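Local coordinates for protein Pre-mRNA splicing factor PRP8 (Cyanidioschyzon merolae, PDB 6NQI) that probably binds spliceosomal snRNAs and intron RNA as a core splicing factor, and is represented here by its RNase H-like (RH) domain, at residues A112-Q117 with R158-L163; L11-D16 with W29-S34; Q117-L122 with H164-A169; D5-R10 with P151-S156. All blocks are in the same frame, centred on the assembly; numbering follows the deposited sequence.

Contact 1: A112-Q117 with R158-L163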
loop_
_atom_site.group_PDB
_atom_site.type_symbol
_atom_site.label_atom_id
_atom_site.label_comp_id
_atom_site.label_asym_id
_atom_site.label_seq_id
_atom_site.Cartn_x
_atom_site.Cartn_y
_atom_site.Cartn_z
ATOM N N ALA A 112 0.363 7.488 -8.880
ATOM C CA ALA A 112 1.054 8.606 -8.251
ATOM C C ALA A 112 0.075 9.570 -7.600
ATOM O O ALA A 112 0.315 10.058 -6.489
ATOM C CB ALA A 112 1.908 9.330 -9.292
ATOM N N ALA A 113 -1.044 9.846 -8.276
ATOM C CA ALA A 113 -2.082 10.707 -7.725
ATOM C C ALA A 113 -2.543 10.254 -6.345
ATOM O O ALA A 113 -3.155 11.046 -5.618
ATOM C CB ALA A 113 -3.277 10.749 -8.679
ATOM N N MET A 114 -2.240 9.013 -5.952
ATOM C CA MET A 114 -2.689 8.487 -4.667
ATOM C C MET A 114 -1.542 8.371 -3.672
ATOM O O MET A 114 -0.641 7.537 -3.860
ATOM C CB MET A 114 -3.403 7.139 -4.830
ATOM C CG MET A 114 -4.646 7.236 -5.740
ATOM S SD MET A 114 -5.484 5.690 -6.201
ATOM C CE MET A 114 -4.481 5.061 -7.542
ATOM N N PRO A 115 -1.511 9.206 -2.619
ATOM C CA PRO A 115 -0.388 9.196 -1.659
ATOM C C PRO A 115 -0.514 8.074 -0.641
ATOM O O PRO A 115 -0.706 8.278 0.560
ATOM C CB PRO A 115 -0.503 10.577 -1.016
ATOM C CG PRO A 115 -1.980 10.806 -0.986
ATOM C CD PRO A 115 -2.488 10.264 -2.307
ATOM N N LEU A 116 -0.391 6.849 -1.154
ATOM C CA LEU A 116 -0.424 5.658 -0.313
ATOM C C LEU A 116 0.788 5.610 0.619
ATOM O O LEU A 116 0.685 5.122 1.755
ATOM C CB LEU A 116 -0.492 4.423 -1.211
ATOM C CG LEU A 116 -0.512 3.046 -0.580
ATOM C CD1 LEU A 116 -1.753 2.882 0.250
ATOM C CD2 LEU A 116 -0.474 2.006 -1.666
ATOM N N GLN A 117 1.938 6.123 0.163
ATOM C CA GLN A 117 3.133 6.145 1.002
ATOM C C GLN A 117 2.907 6.942 2.285
ATOM O O GLN A 117 3.648 6.759 3.257
ATOM C CB GLN A 117 4.315 6.777 0.264
ATOM C CG GLN A 117 3.971 8.100 -0.383
ATOM C CD GLN A 117 5.178 8.807 -0.988
ATOM O OE1 GLN A 117 6.325 8.407 -0.775
ATOM N NE2 GLN A 117 4.921 9.887 -1.719
ATOM N N ARG A 158 -13.240 6.288 1.841
ATOM C CA ARG A 158 -12.807 6.694 3.171
ATOM C C ARG A 158 -11.311 6.497 3.324
ATOM O O ARG A 158 -10.593 7.380 3.812
ATOM C CB ARG A 158 -13.548 5.878 4.220
ATOM C CG ARG A 158 -13.315 6.356 5.615
ATOM C CD ARG A 158 -14.132 5.536 6.587
ATOM N NE ARG A 158 -15.567 5.714 6.423
ATOM C CZ ARG A 158 -16.471 5.042 7.123
ATOM N NH1 ARG A 158 -16.084 4.154 8.025
ATOM N NH2 ARG A 158 -17.763 5.259 6.920
ATOM N N PHE A 159 -10.835 5.321 2.923
ATOM C CA PHE A 159 -9.407 5.040 2.922
ATOM C C PHE A 159 -8.661 6.087 2.104
ATOM O O PHE A 159 -7.639 6.614 2.546
ATOM C CB PHE A 159 -9.200 3.630 2.375
ATOM C CG PHE A 159 -7.805 3.129 2.432
ATOM C CD1 PHE A 159 -7.354 2.452 3.557
ATOM C CD2 PHE A 159 -6.955 3.272 1.354
ATOM C CE1 PHE A 159 -6.079 1.956 3.615
ATOM C CE2 PHE A 159 -5.665 2.773 1.410
ATOM C CZ PHE A 159 -5.235 2.118 2.542
ATOM N N LEU A 160 -9.184 6.437 0.927
ATOM C CA LEU A 160 -8.491 7.405 0.078
ATOM C C LEU A 160 -8.444 8.787 0.735
ATOM O O LEU A 160 -7.409 9.476 0.689
ATOM C CB LEU A 160 -9.175 7.459 -1.291
ATOM C CG LEU A 160 -8.432 8.040 -2.504
ATOM C CD1 LEU A 160 -7.059 7.420 -2.704
ATOM C CD2 LEU A 160 -9.250 7.835 -3.753
ATOM N N LEU A 161 -9.555 9.205 1.354
ATOM C CA LEU A 161 -9.596 10.485 2.060
ATOM C C LEU A 161 -8.594 10.507 3.204
ATOM O O LEU A 161 -7.932 11.524 3.445
ATOM C CB LEU A 161 -11.007 10.753 2.591
ATOM C CG LEU A 161 -11.186 12.031 3.416
ATOM C CD1 LEU A 161 -10.790 13.263 2.612
ATOM C CD2 LEU A 161 -12.609 12.157 3.925
ATOM N N LEU A 162 -8.467 9.379 3.907
ATOM C CA LEU A 162 -7.479 9.255 4.974
ATOM C C LEU A 162 -6.074 9.396 4.421
ATOM O O LEU A 162 -5.231 10.070 5.025
ATOM C CB LEU A 162 -7.634 7.914 5.683
ATOM C CG LEU A 162 -8.783 7.899 6.688
ATOM C CD1 LEU A 162 -9.064 6.492 7.160
ATOM C CD2 LEU A 162 -8.524 8.806 7.865
ATOM N N LEU A 163 -5.806 8.759 3.272
ATOM C CA LEU A 163 -4.481 8.833 2.660
ATOM C C LEU A 163 -4.103 10.283 2.376
ATOM O O LEU A 163 -3.006 10.747 2.739
ATOM C CB LEU A 163 -4.461 8.029 1.362
ATOM C CG LEU A 163 -4.423 6.499 1.383
ATOM C CD1 LEU A 163 -4.200 5.950 -0.023
ATOM C CD2 LEU A 163 -3.388 5.960 2.304
#
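L163 points from its helix at the backbone of P115 and L116. Its CD1 sits 3.8 Å from L116 CA, while its CB faces the carbonyl oxygen P115 O, also at 3.8 Å. The isobutyl groups of L116 and L163 run alongside each other, with the two CD1 atoms 3.9 Å apart. L116 CG is turned anti to its backbone N (chi1 179°), and this carries CD1 on to F159, where it reaches CE2 at the ring edge, near the ring plane, 4.1 Å off. P115 centres an inverse gamma turn, closed by a weak bond from L116 N to M114 O, a tight bend in the loop after strand 107-108 where it passes helix 152-168 of this RNase H-like domain. The proline ring faces the helix backbone, P115 CG being 3.9 Å from L163 O. M114 adds CG against L160 CD1 one turn earlier on the helix. Beyond these, L116 packs on W29 and W31 of strand 24-32, and F159 meets the W31 ring.

Contact 2: L11-D16 with W29-S34. With BME (beta-mercaptoethanol), chain C.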
loop_
_atom_site.group_PDB
_atom_site.type_symbol
_atom_site.label_atom_id
_atom_site.label_comp_id
_atom_site.label_asym_id
_atom_site.label_seq_id
_atom_site.Cartn_x
_atom_site.Cartn_y
_atom_site.Cartn_z
ATOM N N LEU A 11 -8.115 -4.853 -7.520
ATOM C CA LEU A 11 -6.904 -4.191 -8.005
ATOM C C LEU A 11 -5.790 -4.199 -6.941
ATOM O O LEU A 11 -6.048 -4.320 -5.738
ATOM C CB LEU A 11 -7.192 -2.737 -8.401
ATOM C CG LEU A 11 -8.000 -2.360 -9.632
ATOM C CD1 LEU A 11 -8.003 -0.845 -9.891
ATOM C CD2 LEU A 11 -7.357 -3.077 -10.799
ATOM N N TRP A 12 -4.533 -4.077 -7.390
ATOM C CA TRP A 12 -3.381 -3.913 -6.494
ATOM C C TRP A 12 -2.717 -2.579 -6.790
ATOM O O TRP A 12 -2.133 -2.402 -7.864
ATOM C CB TRP A 12 -2.360 -5.046 -6.639
ATOM C CG TRP A 12 -2.729 -6.295 -5.894
ATOM C CD1 TRP A 12 -3.879 -6.517 -5.220
ATOM C CD2 TRP A 12 -1.947 -7.488 -5.752
ATOM N NE1 TRP A 12 -3.871 -7.764 -4.650
ATOM C CE2 TRP A 12 -2.701 -8.387 -4.971
ATOM C CE3 TRP A 12 -0.665 -7.873 -6.186
ATOM C CZ2 TRP A 12 -2.242 -9.649 -4.623
ATOM C CZ3 TRP A 12 -0.193 -9.144 -5.836
ATOM C CH2 TRP A 12 -0.987 -10.015 -5.068
ATOM N N ILE A 13 -2.791 -1.651 -5.842
ATOM C CA ILE A 13 -2.072 -0.389 -5.936
ATOM C C ILE A 13 -0.696 -0.572 -5.273
ATOM O O ILE A 13 -0.602 -0.868 -4.071
ATOM C CB ILE A 13 -2.857 0.749 -5.267
ATOM C CG1 ILE A 13 -4.361 0.714 -5.589
ATOM C CG2 ILE A 13 -2.313 2.067 -5.759
ATOM C CD1 ILE A 13 -4.773 1.034 -7.035
ATOM N N VAL A 14 0.373 -0.424 -6.051
ATOM C CA VAL A 14 1.717 -0.650 -5.550
ATOM C C VAL A 14 2.463 0.674 -5.500
ATOM O O VAL A 14 2.518 1.405 -6.502
ATOM C CB VAL A 14 2.466 -1.678 -6.404
ATOM C CG1 VAL A 14 3.737 -2.152 -5.627
ATOM C CG2 VAL A 14 1.514 -2.822 -6.820
ATOM N N ASP A 15 2.993 1.002 -4.321
ATOM C CA ASP A 15 3.689 2.265 -4.075
ATOM C C ASP A 15 5.013 1.939 -3.394
ATOM O O ASP A 15 5.029 1.433 -2.264
ATOM C CB ASP A 15 2.820 3.201 -3.220
ATOM C CG ASP A 15 3.341 4.634 -3.169
ATOM O OD1 ASP A 15 4.525 4.882 -3.465
ATOM O OD2 ASP A 15 2.546 5.547 -2.840
ATOM N N ASP A 16 6.120 2.210 -4.078
ATOM C CA ASP A 16 7.433 1.938 -3.513
ATOM C C ASP A 16 8.225 3.209 -3.251
ATOM O O ASP A 16 9.401 3.132 -2.911
ATOM C CB ASP A 16 8.210 0.969 -4.419
ATOM C CG ASP A 16 8.646 1.599 -5.729
ATOM O OD1 ASP A 16 8.110 2.669 -6.104
ATOM O OD2 ASP A 16 9.512 0.990 -6.404
ATOM N N TRP A 29 4.392 -0.549 -0.252
ATOM C CA TRP A 29 2.982 -0.773 0.058
ATOM C C TRP A 29 2.237 -1.410 -1.105
ATOM O O TRP A 29 2.424 -1.009 -2.257
ATOM C CB TRP A 29 2.296 0.546 0.391
ATOM C CG TRP A 29 3.100 1.444 1.232
ATOM C CD1 TRP A 29 4.015 2.360 0.814
ATOM C CD2 TRP A 29 3.023 1.568 2.649
ATOM N NE1 TRP A 29 4.536 3.029 1.890
ATOM C CE2 TRP A 29 3.936 2.561 3.029
ATOM C CE3 TRP A 29 2.261 0.934 3.637
ATOM C CZ2 TRP A 29 4.120 2.929 4.352
ATOM C CZ3 TRP A 29 2.449 1.297 4.952
ATOM C CH2 TRP A 29 3.366 2.287 5.297
ATOM N N ILE A 30 1.332 -2.340 -0.791
ATOM C CA ILE A 30 0.355 -2.849 -1.764
ATOM C C ILE A 30 -1.040 -2.788 -1.144
ATOM O O ILE A 30 -1.347 -3.553 -0.220
ATOM C CB ILE A 30 0.659 -4.284 -2.215
ATOM C CG1 ILE A 30 2.029 -4.368 -2.887
ATOM C CG2 ILE A 30 -0.489 -4.801 -3.145
ATOM C CD1 ILE A 30 2.357 -5.754 -3.305
ATOM N N TRP A 31 -1.898 -1.929 -1.692
ATOM C CA TRP A 31 -3.291 -1.795 -1.272
ATOM C C TRP A 31 -4.158 -2.620 -2.215
ATOM O O TRP A 31 -4.114 -2.429 -3.435
ATOM C CB TRP A 31 -3.711 -0.322 -1.264
ATOM C CG TRP A 31 -5.191 -0.067 -1.094
ATOM C CD1 TRP A 31 -6.081 -0.817 -0.384
ATOM C CD2 TRP A 31 -5.946 1.027 -1.648
ATOM N NE1 TRP A 31 -7.352 -0.270 -0.474
ATOM C CE2 TRP A 31 -7.289 0.864 -1.241
ATOM C CE3 TRP A 31 -5.617 2.128 -2.446
ATOM C CZ2 TRP A 31 -8.293 1.758 -1.602
ATOM C CZ3 TRP A 31 -6.625 3.017 -2.804
ATOM C CH2 TRP A 31 -7.939 2.824 -2.380
ATOM N N GLU A 32 -4.901 -3.567 -1.660
ATOM C CA GLU A 32 -5.877 -4.339 -2.412
ATOM C C GLU A 32 -7.232 -3.639 -2.299
ATOM O O GLU A 32 -7.893 -3.723 -1.254
ATOM C CB GLU A 32 -5.936 -5.755 -1.860
ATOM C CG GLU A 32 -6.778 -6.667 -2.684
ATOM C CD GLU A 32 -6.551 -8.111 -2.344
ATOM O OE1 GLU A 32 -7.121 -8.595 -1.340
ATOM O OE2 GLU A 32 -5.760 -8.752 -3.059
ATOM N N THR A 33 -7.661 -2.994 -3.390
ATOM C CA THR A 33 -8.785 -2.052 -3.333
ATOM C C THR A 33 -10.094 -2.731 -2.949
ATOM O O THR A 33 -10.855 -2.197 -2.136
ATOM C CB THR A 33 -8.957 -1.324 -4.666
ATOM O OG1 THR A 33 -9.196 -2.285 -5.711
ATOM C CG2 THR A 33 -7.732 -0.466 -4.999
ATOM N N SER A 34 -10.407 -3.878 -3.561
ATOM C CA SER A 34 -11.715 -4.490 -3.347
ATOM C C SER A 34 -11.915 -4.919 -1.899
ATOM O O SER A 34 -13.039 -4.868 -1.378
ATOM C CB SER A 34 -11.891 -5.697 -4.263
ATOM O OG SER A 34 -11.074 -6.773 -3.849
HETATM C C1 BME C . 5.633 0.601 -7.131
HETATM C C2 BME C . 6.299 0.077 -8.388
HETATM O O1 BME C . 5.699 2.000 -7.250
HETATM S S2 BME C . 6.695 -1.689 -8.348
#
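I13 and W31 form a hydrogen-bonded pair of a beta hairpin, two antiparallel strands in the middle of the RNase H-like sheet; I13 N donates to W31 O at 2.9 Å and W31 N to I13 O. D15 and W29 make the next such pair. On the face of I13 and W31, I13 CG1 touches both W31 CE3 (3.7 Å) and T33 CG2 (3.6 Å), and T33 CG2 lies over the centre of one face of the W31 ring. The W12-E32 face is equally close-knit: W12 NE1 donates to E32 OE2 at 2.7 Å, nearly straight (176°) and in the indole plane, on the anti side of the carboxylate. I30 CG2 lies over one face of the W12 five-membered ring, toward the rim, in a CH-pi contact. E32 OE1 is held by T35, R10 and R37, which should help fix the carboxylate.

T33 N donates to L11 O at 3.1 Å; L11 N returns a weak bond to T33 OG1, whose stronger partner is L6 O. The looser side is S34, partly exposed and scarcely touching. At the other end D16 faces away from strand 29-32, and a beta-mercaptoethanol molecule, probably from the crystallisation liquor, donates from O1 to D16 OD1 at 2.8 Å.

Contact 3: Q117-L122 with H164-A169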
loop_
_atom_site.group_PDB
_atom_site.type_symbol
_atom_site.label_atom_id
_atom_site.label_comp_id
_atom_site.label_asym_id
_atom_site.label_seq_id
_atom_site.Cartn_x
_atom_site.Cartn_y
_atom_site.Cartn_z
ATOM N N GLN A 117 1.938 6.123 0.163
ATOM C CA GLN A 117 3.133 6.145 1.002
ATOM C C GLN A 117 2.907 6.942 2.285
ATOM O O GLN A 117 3.648 6.759 3.257
ATOM C CB GLN A 117 4.315 6.777 0.264
ATOM C CG GLN A 117 3.971 8.100 -0.383
ATOM C CD GLN A 117 5.178 8.807 -0.988
ATOM O OE1 GLN A 117 6.325 8.407 -0.775
ATOM N NE2 GLN A 117 4.921 9.887 -1.719
ATOM N N ALA A 118 1.915 7.844 2.302
ATOM C CA ALA A 118 1.628 8.614 3.505
ATOM C C ALA A 118 1.290 7.719 4.694
ATOM O O ALA A 118 1.357 8.180 5.840
ATOM C CB ALA A 118 0.502 9.617 3.233
ATOM N N LEU A 119 0.981 6.439 4.462
ATOM C CA LEU A 119 0.757 5.558 5.604
ATOM C C LEU A 119 1.993 5.452 6.500
ATOM O O LEU A 119 1.877 5.042 7.665
ATOM C CB LEU A 119 0.341 4.169 5.131
ATOM C CG LEU A 119 -1.058 4.173 4.570
ATOM C CD1 LEU A 119 -1.447 2.773 4.067
ATOM C CD2 LEU A 119 -2.007 4.705 5.638
ATOM N N MET A 120 3.163 5.853 5.991
ATOM C CA MET A 120 4.373 5.888 6.799
ATOM C C MET A 120 4.188 6.712 8.061
ATOM O O MET A 120 4.977 6.576 8.998
ATOM C CB MET A 120 5.525 6.480 5.977
ATOM C CG MET A 120 6.915 6.134 6.486
ATOM S SD MET A 120 7.139 4.362 6.416
ATOM C CE MET A 120 7.076 3.942 8.157
ATOM N N ALA A 121 3.140 7.529 8.109
ATOM C CA ALA A 121 2.832 8.377 9.245
ATOM C C ALA A 121 2.045 7.673 10.352
ATOM O O ALA A 121 1.965 8.216 11.459
ATOM C CB ALA A 121 2.047 9.591 8.744
ATOM N N LEU A 122 1.510 6.472 10.118
ATOM C CA LEU A 122 0.774 5.805 11.188
ATOM C C LEU A 122 1.776 5.244 12.198
ATOM O O LEU A 122 2.743 4.587 11.800
ATOM C CB LEU A 122 -0.112 4.699 10.604
ATOM C CG LEU A 122 -1.278 5.171 9.689
ATOM C CD1 LEU A 122 -2.232 4.053 9.248
ATOM C CD2 LEU A 122 -2.098 6.323 10.299
ATOM N N HIS A 164 -5.035 11.042 1.783
ATOM C CA HIS A 164 -4.712 12.427 1.444
ATOM C C HIS A 164 -4.594 13.308 2.682
ATOM O O HIS A 164 -3.768 14.232 2.715
ATOM C CB HIS A 164 -5.737 12.992 0.477
ATOM C CG HIS A 164 -5.528 12.542 -0.929
ATOM N ND1 HIS A 164 -4.814 13.285 -1.845
ATOM C CD2 HIS A 164 -5.917 11.420 -1.574
ATOM C CE1 HIS A 164 -4.788 12.648 -3.001
ATOM N NE2 HIS A 164 -5.449 11.513 -2.862
ATOM N N ALA A 165 -5.414 13.052 3.705
ATOM C CA ALA A 165 -5.292 13.822 4.938
ATOM C C ALA A 165 -3.952 13.557 5.621
ATOM O O ALA A 165 -3.309 14.486 6.134
ATOM C CB ALA A 165 -6.459 13.496 5.872
ATOM N N LEU A 166 -3.490 12.301 5.585
ATOM C CA LEU A 166 -2.190 11.967 6.161
ATOM C C LEU A 166 -1.059 12.622 5.381
ATOM O O LEU A 166 -0.034 12.992 5.969
ATOM C CB LEU A 166 -2.018 10.442 6.188
ATOM C CG LEU A 166 -2.848 9.720 7.246
ATOM C CD1 LEU A 166 -2.717 8.222 7.141
ATOM C CD2 LEU A 166 -2.362 10.179 8.599
ATOM N N ASP A 167 -1.247 12.793 4.067
ATOM C CA ASP A 167 -0.241 13.436 3.232
ATOM C C ASP A 167 -0.222 14.960 3.377
ATOM O O ASP A 167 0.810 15.573 3.089
ATOM C CB ASP A 167 -0.438 13.042 1.767
ATOM C CG ASP A 167 0.746 13.423 0.894
ATOM O OD1 ASP A 167 1.871 13.561 1.431
ATOM O OD2 ASP A 167 0.551 13.602 -0.324
ATOM N N ARG A 168 -1.320 15.606 3.795
ATOM C CA ARG A 168 -1.274 17.065 3.900
ATOM C C ARG A 168 -1.322 17.607 5.323
ATOM O O ARG A 168 -1.007 18.784 5.524
ATOM C CB ARG A 168 -2.458 17.713 3.168
ATOM C CG ARG A 168 -2.475 17.657 1.667
ATOM C CD ARG A 168 -3.680 18.473 1.184
ATOM N NE ARG A 168 -4.157 18.016 -0.118
ATOM C CZ ARG A 168 -5.304 17.362 -0.300
ATOM N NH1 ARG A 168 -6.099 17.106 0.733
ATOM N NH2 ARG A 168 -5.654 16.963 -1.514
ATOM N N ALA A 169 -1.698 16.801 6.299
ATOM C CA ALA A 169 -1.736 17.245 7.686
ATOM C C ALA A 169 -1.647 16.031 8.599
ATOM O O ALA A 169 -2.572 15.797 9.387
ATOM C CB ALA A 169 -3.005 18.046 7.973
#
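D167, which touches A118, brings the one flat group of the touching side chains, a carboxylate, and it meets A118 through the aliphatic stem: D167 CB is 3.8 Å from A118 CB, while the carboxylate end borders P115. No aromatic face or edge takes part across these segments; the indole of W29 lies beyond, against L119 and M120. The join is otherwise aliphatic and built on L166. Its CB approaches A118 CB to 4.0 Å. Its CG stands anti to the carbonyl carbon (chi1 -73°), which points CD1 at L119 and L122, in and just after the 3-10 segment 117-121, and CD2 toward A121. CD1 is the busier branch, 3.7 Å from L122 CD2 and 3.9 Å from L119 CD2; L122 crosses L166 at about a right angle. The other methyl, L166 CD2, only grazes A121 CB at 4.5 Å. At A118 the backbones come closest, its CA lying 5.2 Å from D167 CA. The contact brings the end of helix 152-168 against the turn that leads into helix 123-130. Helix 170-176 packs alongside, V173 on L166 and L174 on L122, and W29 of strand 24-32 lies behind L119.

Contact 4: D5-R10 with P151-S156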
loop_
_atom_site.group_PDB
_atom_site.type_symbol
_atom_site.label_atom_id
_atom_site.label_comp_id
_atom_site.label_asym_id
_atom_site.label_seq_id
_atom_site.Cartn_x
_atom_site.Cartn_y
_atom_site.Cartn_z
ATOM N N ASP A 5 -13.659 4.447 -8.681
ATOM C CA ASP A 5 -13.992 3.171 -9.309
ATOM C C ASP A 5 -13.023 2.067 -8.931
ATOM O O ASP A 5 -13.041 0.996 -9.547
ATOM C CB ASP A 5 -14.036 3.310 -10.829
ATOM C CG ASP A 5 -15.112 4.249 -11.280
ATOM O OD1 ASP A 5 -16.296 4.028 -10.927
ATOM O OD2 ASP A 5 -14.759 5.228 -11.964
ATOM N N LEU A 6 -12.168 2.316 -7.944
ATOM C CA LEU A 6 -11.300 1.277 -7.410
ATOM C C LEU A 6 -12.068 0.205 -6.643
ATOM O O LEU A 6 -11.521 -0.877 -6.411
ATOM C CB LEU A 6 -10.250 1.912 -6.501
ATOM C CG LEU A 6 -9.669 3.224 -7.019
ATOM C CD1 LEU A 6 -9.053 3.987 -5.850
ATOM C CD2 LEU A 6 -8.662 2.964 -8.143
ATOM N N TRP A 7 -13.322 0.465 -6.257
ATOM C CA TRP A 7 -14.136 -0.578 -5.639
ATOM C C TRP A 7 -14.708 -1.574 -6.651
ATOM O O TRP A 7 -15.294 -2.580 -6.230
ATOM C CB TRP A 7 -15.299 0.047 -4.852
ATOM C CG TRP A 7 -16.486 0.427 -5.738
ATOM C CD1 TRP A 7 -16.656 1.565 -6.467
ATOM C CD2 TRP A 7 -17.675 -0.367 -5.967
ATOM N NE1 TRP A 7 -17.847 1.520 -7.142
ATOM C CE2 TRP A 7 -18.491 0.346 -6.851
ATOM C CE3 TRP A 7 -18.120 -1.621 -5.510
ATOM C CZ2 TRP A 7 -19.730 -0.143 -7.277
ATOM C CZ3 TRP A 7 -19.354 -2.102 -5.958
ATOM C CH2 TRP A 7 -20.133 -1.367 -6.833
ATOM N N ARG A 8 -14.552 -1.328 -7.961
ATOM C CA ARG A 8 -15.120 -2.220 -8.975
ATOM C C ARG A 8 -14.586 -3.641 -8.873
ATOM O O ARG A 8 -15.347 -4.600 -8.691
ATOM C CB ARG A 8 -14.820 -1.693 -10.379
ATOM C CG ARG A 8 -15.869 -0.847 -11.058
ATOM C CD ARG A 8 -16.526 0.171 -10.168
ATOM N NE ARG A 8 -17.521 0.916 -10.931
ATOM C CZ ARG A 8 -18.753 0.487 -11.162
ATOM N NH1 ARG A 8 -19.145 -0.693 -10.698
ATOM N NH2 ARG A 8 -19.592 1.235 -11.867
ATOM N N GLN A 9 -13.290 -3.798 -9.071
ATOM C CA GLN A 9 -12.632 -5.088 -9.127
ATOM C C GLN A 9 -11.548 -5.188 -8.061
ATOM O O GLN A 9 -11.277 -4.247 -7.319
ATOM C CB GLN A 9 -12.051 -5.308 -10.518
ATOM C CG GLN A 9 -11.299 -4.098 -11.030
ATOM C CD GLN A 9 -11.441 -3.939 -12.529
ATOM O OE1 GLN A 9 -12.003 -4.807 -13.199
ATOM N NE2 GLN A 9 -10.941 -2.828 -13.065
ATOM N N ARG A 10 -10.926 -6.360 -8.003
ATOM C CA ARG A 10 -9.772 -6.611 -7.147
ATOM C C ARG A 10 -8.541 -6.070 -7.878
ATOM O O ARG A 10 -8.028 -6.710 -8.795
ATOM C CB ARG A 10 -9.642 -8.106 -6.841
ATOM C CG ARG A 10 -8.618 -8.488 -5.723
ATOM C CD ARG A 10 -8.441 -10.015 -5.548
ATOM N NE ARG A 10 -9.521 -10.637 -4.789
ATOM C CZ ARG A 10 -9.481 -10.934 -3.484
ATOM N NH1 ARG A 10 -8.383 -10.681 -2.774
ATOM N NH2 ARG A 10 -10.552 -11.486 -2.886
ATOM N N PRO A 151 -21.084 0.348 2.080
ATOM C CA PRO A 151 -20.766 -0.390 0.859
ATOM C C PRO A 151 -19.285 -0.274 0.560
ATOM O O PRO A 151 -18.567 0.542 1.142
ATOM C CB PRO A 151 -21.621 0.302 -0.202
ATOM C CG PRO A 151 -22.787 0.805 0.571
ATOM C CD PRO A 151 -22.235 1.248 1.892
ATOM N N VAL A 152 -18.827 -1.099 -0.383
ATOM C CA VAL A 152 -17.394 -1.167 -0.668
ATOM C C VAL A 152 -16.874 0.174 -1.169
ATOM O O VAL A 152 -15.771 0.600 -0.810
ATOM C CB VAL A 152 -17.101 -2.304 -1.665
ATOM C CG1 VAL A 152 -15.660 -2.224 -2.143
ATOM C CG2 VAL A 152 -17.349 -3.657 -0.997
ATOM N N TRP A 153 -17.661 0.876 -1.993
ATOM C CA TRP A 153 -17.158 2.135 -2.537
ATOM C C TRP A 153 -16.952 3.189 -1.450
ATOM O O TRP A 153 -16.024 4.000 -1.557
ATOM C CB TRP A 153 -18.072 2.664 -3.647
ATOM C CG TRP A 153 -19.515 3.010 -3.320
ATOM C CD1 TRP A 153 -19.987 4.220 -2.878
ATOM C CD2 TRP A 153 -20.670 2.171 -3.480
ATOM N NE1 TRP A 153 -21.357 4.177 -2.742
ATOM C CE2 TRP A 153 -21.798 2.930 -3.102
ATOM C CE3 TRP A 153 -20.860 0.848 -3.891
ATOM C CZ2 TRP A 153 -23.086 2.406 -3.122
ATOM C CZ3 TRP A 153 -22.139 0.336 -3.909
ATOM C CH2 TRP A 153 -23.235 1.110 -3.527
ATOM N N ILE A 154 -17.785 3.182 -0.398
ATOM C CA ILE A 154 -17.625 4.122 0.711
ATOM C C ILE A 154 -16.359 3.822 1.502
ATOM O O ILE A 154 -15.636 4.739 1.901
ATOM C CB ILE A 154 -18.867 4.122 1.619
ATOM C CG1 ILE A 154 -20.033 4.807 0.918
ATOM C CG2 ILE A 154 -18.576 4.891 2.892
ATOM C CD1 ILE A 154 -19.732 6.245 0.556
ATOM N N ALA A 155 -16.091 2.541 1.775
ATOM C CA ALA A 155 -14.871 2.165 2.483
ATOM C C ALA A 155 -13.636 2.549 1.681
ATOM O O ALA A 155 -12.666 3.103 2.224
ATOM C CB ALA A 155 -14.872 0.661 2.747
ATOM N N SER A 156 -13.674 2.285 0.379
ATOM C CA SER A 156 -12.583 2.672 -0.504
ATOM C C SER A 156 -12.348 4.175 -0.448
ATOM O O SER A 156 -11.214 4.639 -0.269
ATOM C CB SER A 156 -12.934 2.226 -1.930
ATOM O OG SER A 156 -12.081 2.791 -2.902
#
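W7 and W153 both hold CG between the backbone N and the carbonyl carbon (chi1 82° and 62°), a setting in which the two indoles extend in a common direction. They do not stack flat: the edge of W153 is directed at the face of W7, an edge-to-face pair with six-membered centroids 4.9 Å apart and planes at 57°. W153 CE3 makes this approach, 3.7 Å from W7 CZ2. Next to it W153 CB sits over the W7 five-membered ring, 3.5 Å from the centroid, as a CH-pi contact. R8 CD lies on the opposite face of W7, so the indole is sandwiched between its own neighbour and the helix; P151 CB in turn rests on a face of W153. V152 CG1 fills in beside the W7 stem, 3.6 Å from W7 CB. The type I turn from D5 to R8 presents W7 to the helix, and a weak salt bridge from R8 NE to D5 OD1 spans it. This surface contact brings the N-terminal residues against the first turn of helix 152-168, for which P151 is the N-cap residue. L6 and S156 both pack on W31 of strand 24-32, and R10 pairs by backbone with R80 before strand 81-84.

Overall arrangement
From the N terminus, segment 5-10 opens contact 4, and its partner comes only some 140 residues later, on helix 152-168. Nested within that long loop is contact 2, which closes the hairpin connection of a dozen residues and is joined to segment 5-10 by the R10-E32 salt bridge. The loop after strand 107-108 then supplies 112-117 and 117-122, which overlap at Q117; contacts 1 and 3 each close about 40 residues holding helix 123-130 and strand 137-141. Helix 152-168 completes contacts 4, 1 and 3 in turn, so these cross one another, while contact 2 precedes contacts 1 and 3. Together they hold one long helix to the N-terminal turn and the loop, and pack both against D15, W29 and W31 of the sheet.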